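Local coordinates for NAP1-binding protein 2 (Saccharomyces cerevisiae, PDB 1YN8) that serves as an adaptor bringing the PTC1 phosphatase to the PBS2 kinase, restraining HOG1 signalling, here represented by its SH3 domain, at residues G35-E40 / E53-I58. Residues are numbered along the deposited sequence; the frame is centred on the assembly and turned at random.
Sequences GWLVAE and EFVSYI
L37 and V55 meet methyl to methyl at the margin of the core of this SH3 domain, between two strands of its small beta barrel that are not neighbours. Strands 36-40 and 55-57 are separated in sheet order by 25-33 and 2-6, and the CA atoms of L37 and V55 stand 9.2 Å apart. No hydrogen bond joins the two segments, so side chains alone span the gap. The tight spot is small: L37 CD1 lies 3.7 Å from V55 CG2. L37 gets there by extending, with CD1 anti to CA (chi2 178°), while the same side chain also touches V50 and E52. V55 points its CB at strand 36-40, and its side chain meets that of L37 at a slant.

Toward Y57 the contact slackens. This exposed tyrosine starts from a CB that does not aim at strand 36-40, but its side chain touches A4, Q2 and I28, and its hydroxyl end comes back to the edge of the leucine. On the outer surface, the indole of W36 touches L49 and E17, and F54 sets its ring edge-to-face with Y8; by analogy with other SH3 domains, these aromatics probably belong to the proline-rich peptide site. Back at the solvent margin, the Y57 hydroxyl approaches L37 from the direction opposed to the leucine's own reach, its OH 4.0 Å from CD1 of L37 and 4.5 Å from CD2.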
loop_
_atom_site.group_PDB
_atom_site.type_symbol
_atom_site.label_atom_id
_atom_site.label_comp_id
_atom_site.label_asym_id
_atom_site.label_seq_id
_atom_site.Cartn_x
_atom_site.Cartn_y
_atom_site.Cartn_z
ATOM N N GLY A 35 -8.905 -6.837 5.013
ATOM C CA GLY A 35 -8.525 -6.745 3.611
ATOM C C GLY A 35 -7.963 -5.415 3.159
ATOM O O GLY A 35 -7.597 -5.289 1.989
ATOM N N TRP A 36 -7.830 -4.436 4.073
ATOM C CA TRP A 36 -7.352 -3.087 3.720
ATOM C C TRP A 36 -6.254 -2.569 4.672
ATOM O O TRP A 36 -6.471 -2.507 5.891
ATOM C CB TRP A 36 -8.538 -2.092 3.723
ATOM C CG TRP A 36 -9.596 -2.336 2.628
ATOM C CD1 TRP A 36 -10.875 -2.781 2.794
ATOM C CD2 TRP A 36 -9.429 -2.109 1.225
ATOM N NE1 TRP A 36 -11.521 -2.861 1.569
ATOM C CE2 TRP A 36 -10.653 -2.451 0.593
ATOM C CE3 TRP A 36 -8.367 -1.641 0.440
ATOM C CZ2 TRP A 36 -10.833 -2.341 -0.783
ATOM C CZ3 TRP A 36 -8.555 -1.534 -0.950
ATOM C CH2 TRP A 36 -9.759 -1.876 -1.530
ATOM N N LEU A 37 -5.131 -2.166 4.068
ATOM C CA LEU A 37 -4.060 -1.477 4.763
ATOM C C LEU A 37 -4.015 0.011 4.334
ATOM O O LEU A 37 -4.305 0.336 3.166
ATOM C CB LEU A 37 -2.715 -2.153 4.453
ATOM C CG LEU A 37 -2.599 -3.662 4.741
ATOM C CD1 LEU A 37 -1.227 -4.100 4.305
ATOM C CD2 LEU A 37 -2.823 -3.991 6.191
ATOM N N VAL A 38 -3.596 0.880 5.262
ATOM C CA VAL A 38 -3.242 2.267 4.959
ATOM C C VAL A 38 -1.716 2.327 4.746
ATOM O O VAL A 38 -0.918 2.008 5.656
ATOM C CB VAL A 38 -3.632 3.264 6.080
ATOM C CG1 VAL A 38 -3.149 4.689 5.725
ATOM C CG2 VAL A 38 -5.120 3.288 6.300
ATOM N N ALA A 39 -1.339 2.759 3.557
ATOM C CA ALA A 39 0.037 2.784 3.093
ATOM C C ALA A 39 0.453 4.182 2.652
ATOM O O ALA A 39 -0.390 4.982 2.211
ATOM C CB ALA A 39 0.199 1.823 1.965
ATOM N N GLU A 40 1.742 4.496 2.817
ATOM C CA GLU A 40 2.349 5.657 2.156
ATOM C C GLU A 40 3.360 5.216 1.080
ATOM O O GLU A 40 3.945 4.102 1.144
ATOM C CB GLU A 40 2.954 6.692 3.141
ATOM C CG GLU A 40 4.082 6.218 4.000
ATOM C CD GLU A 40 4.622 7.283 5.009
ATOM O OE1 GLU A 40 3.884 8.177 5.495
ATOM O OE2 GLU A 40 5.840 7.218 5.283
ATOM N N GLU A 53 -3.586 -8.289 0.650
ATOM C CA GLU A 53 -2.868 -9.358 -0.077
ATOM C C GLU A 53 -1.916 -8.880 -1.221
ATOM O O GLU A 53 -1.283 -9.724 -1.884
ATOM C CB GLU A 53 -3.875 -10.387 -0.631
ATOM C CG GLU A 53 -4.690 -11.179 0.464
ATOM C CD GLU A 53 -3.809 -11.786 1.569
ATOM O OE1 GLU A 53 -2.887 -12.569 1.234
ATOM O OE2 GLU A 53 -4.038 -11.473 2.773
ATOM N N PHE A 54 -1.843 -7.565 -1.481
ATOM C CA PHE A 54 -1.038 -6.998 -2.579
ATOM C C PHE A 54 0.333 -6.467 -2.097
ATOM O O PHE A 54 1.085 -5.903 -2.897
ATOM C CB PHE A 54 -1.793 -5.855 -3.288
ATOM C CG PHE A 54 -2.753 -6.306 -4.398
ATOM C CD1 PHE A 54 -3.741 -7.261 -4.147
ATOM C CD2 PHE A 54 -2.697 -5.739 -5.675
ATOM C CE1 PHE A 54 -4.637 -7.652 -5.134
ATOM C CE2 PHE A 54 -3.593 -6.145 -6.682
ATOM C CZ PHE A 54 -4.562 -7.093 -6.395
ATOM N N VAL A 55 0.630 -6.610 -0.797
ATOM C CA VAL A 55 1.980 -6.232 -0.283
ATOM C C VAL A 55 2.648 -7.329 0.530
ATOM O O VAL A 55 1.947 -8.181 1.110
ATOM C CB VAL A 55 1.984 -4.913 0.565
ATOM C CG1 VAL A 55 1.260 -3.790 -0.147
ATOM C CG2 VAL A 55 1.452 -5.130 1.992
ATOM N N SER A 56 3.981 -7.277 0.597
ATOM C CA SER A 56 4.780 -8.173 1.411
ATOM C C SER A 56 5.745 -7.344 2.277
ATOM O O SER A 56 6.265 -6.308 1.817
ATOM C CB SER A 56 5.583 -9.102 0.524
ATOM O OG SER A 56 6.259 -10.065 1.299
ATOM N N TYR A 57 5.977 -7.798 3.509
ATOM C CA TYR A 57 6.873 -7.085 4.434
ATOM C C TYR A 57 8.324 -7.440 4.144
ATOM O O TYR A 57 8.642 -8.597 3.889
ATOM C CB TYR A 57 6.501 -7.364 5.893
ATOM C CG TYR A 57 5.180 -6.732 6.254
ATOM C CD1 TYR A 57 5.054 -5.337 6.348
ATOM C CD2 TYR A 57 4.048 -7.502 6.445
ATOM C CE1 TYR A 57 3.833 -4.734 6.663
ATOM C CE2 TYR A 57 2.814 -6.900 6.740
ATOM C CZ TYR A 57 2.718 -5.532 6.827
ATOM O OH TYR A 57 1.485 -4.969 7.112
ATOM N N ILE A 58 9.196 -6.435 4.191
ATOM C CA ILE A 58 10.625 -6.595 3.903
ATOM C C ILE A 58 11.361 -7.156 5.140
ATOM O O ILE A 58 11.344 -6.568 6.218
ATOM C CB ILE A 58 11.233 -5.241 3.383
ATOM C CG1 ILE A 58 10.809 -5.010 1.921
ATOM C CG2 ILE A 58 12.767 -5.215 3.533
ATOM C CD1 ILE A 58 11.039 -3.583 1.368
#